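PDB 6MDW: SprT-like domain-containing protein Spartan from Homo sapiens, which cleaves proteins covalently cross-linked to DNA, acting as a DNA-dependent zinc metalloendopeptidase that protects genome integrity during DNA synthesis. Local coordinates for residues K78-P81 / R82-V86. Residues are numbered along the deposited sequence; the frame is centred on the assembly and turned at random. Where two conformers were deposited one is given.
Sequences KLRP and RKDLV
Arg80, in the loop just before helix 82-100, and Asp84, in its first turn, cross obliquely and are joined by a salt bridge in which Arg80 NH2 lies 2.9 Å from Asp84 OD2. The geometry is uneven: OD2 sits at the guanidinium edge, almost exactly in its plane, whereas NH2 comes down on OD2 from above the carboxylate, the two planes being turned 50° apart. Arg80 starts with CG beside its own backbone N (chi1 -86°) and then runs extended to NE, and the turn about the CD-NE bond (chi4 -81°) brings NH2 back to Asp84 OD2. Asp84 OD2 also rests 3.5 Å from Pro81 CD, the proline ring and Asp84 lying side by side and pointing the same way. Further round the ring, Pro81 CB packs 3.9 Å from Lys83 CG; the lysine then extends to a salt bridge with Glu17. In the backbone, Asp84 N donates to Pro81 O at 3.0 Å, closing the first turn. With an alanine at Asp84, Arg80 NH2 would probably be left to Asp137, its other acidic partner, and the side of the proline ring by CD would lose its neighbour. The whole is a worked case of a helix N-terminus: proline at the N-cap, and in the first turn an acidic side chain whose charge should suit the helix dipole, here beginning the helix that farther along bears the HExxH zinc-protease motif, with His91, Glu92 and His95.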
# COMPACT_ATOMS: atom_id res chain seq x y z
N LYS A 78 13.08 1.78 -5.09
CA LYS A 78 14.09 1.30 -6.08
C LYS A 78 15.46 1.03 -5.44
O LYS A 78 16.18 0.11 -5.87
CB LYS A 78 14.22 2.33 -7.21
CG LYS A 78 15.11 1.93 -8.37
CD LYS A 78 15.32 3.06 -9.38
CE LYS A 78 15.22 2.62 -10.83
NZ LYS A 78 16.03 1.40 -11.11
N LEU A 79 15.85 1.83 -4.44
CA LEU A 79 17.19 1.70 -3.86
C LEU A 79 17.16 0.98 -2.50
O LEU A 79 18.15 0.91 -1.80
CB LEU A 79 17.86 3.08 -3.77
CG LEU A 79 18.20 3.75 -5.11
CD1 LEU A 79 18.71 5.16 -4.90
CD2 LEU A 79 19.22 2.95 -5.90
N ARG A 80 16.01 0.44 -2.13
CA ARG A 80 15.90 -0.25 -0.87
C ARG A 80 16.11 -1.74 -1.07
O ARG A 80 15.96 -2.24 -2.18
CB ARG A 80 14.55 0.05 -0.20
CG ARG A 80 14.59 1.33 0.62
CD ARG A 80 13.29 1.67 1.29
NE ARG A 80 13.51 2.70 2.30
CZ ARG A 80 13.96 2.46 3.53
NH1 ARG A 80 14.23 3.46 4.34
NH2 ARG A 80 14.15 1.21 3.94
N PRO A 81 16.48 -2.45 0.03
CA PRO A 81 16.61 -3.90 -0.00
C PRO A 81 15.34 -4.59 -0.55
O PRO A 81 14.26 -4.05 -0.43
CB PRO A 81 16.83 -4.29 1.47
CG PRO A 81 17.15 -3.04 2.23
CD PRO A 81 16.79 -1.87 1.34
N ARG A 82 15.50 -5.75 -1.19
CA ARG A 82 14.45 -6.63 -1.72
C ARG A 82 13.31 -6.77 -0.70
O ARG A 82 12.14 -6.79 -1.02
CB ARG A 82 15.04 -8.03 -2.00
CG ARG A 82 14.02 -9.08 -2.41
CD ARG A 82 14.65 -10.35 -2.99
NE ARG A 82 13.71 -11.34 -3.49
CZ ARG A 82 13.14 -11.31 -4.70
NH1 ARG A 82 13.25 -10.23 -5.45
NH2 ARG A 82 12.45 -12.34 -5.13
N LYS A 83 13.70 -6.99 0.56
CA LYS A 83 12.73 -7.22 1.63
C LYS A 83 11.70 -6.10 1.69
O LYS A 83 10.54 -6.37 1.99
CB LYS A 83 13.38 -7.41 2.99
CG LYS A 83 14.24 -6.29 3.51
CD LYS A 83 14.71 -6.60 4.93
CE LYS A 83 15.25 -5.38 5.65
NZ LYS A 83 15.84 -5.76 6.96
N ASP A 84 12.11 -4.85 1.45
CA ASP A 84 11.19 -3.74 1.59
C ASP A 84 10.18 -3.74 0.43
O ASP A 84 9.01 -3.45 0.65
CB ASP A 84 11.96 -2.43 1.69
CG ASP A 84 12.76 -2.29 2.98
OD1 ASP A 84 12.46 -2.97 3.98
OD2 ASP A 84 13.74 -1.52 2.98
N LEU A 85 10.60 -4.06 -0.81
CA LEU A 85 9.66 -4.20 -1.93
C LEU A 85 8.65 -5.31 -1.57
O LEU A 85 7.46 -5.14 -1.68
CB LEU A 85 10.39 -4.53 -3.24
CG LEU A 85 9.48 -4.98 -4.38
CD1 LEU A 85 8.49 -3.90 -4.71
CD2 LEU A 85 10.31 -5.33 -5.61
N VAL A 86 9.20 -6.46 -1.17
CA VAL A 86 8.38 -7.63 -1.00
C VAL A 86 7.38 -7.41 0.15
O VAL A 86 6.19 -7.73 0.01
CB VAL A 86 9.23 -8.88 -0.79
CG1 VAL A 86 8.36 -10.04 -0.31
CG2 VAL A 86 9.96 -9.25 -2.08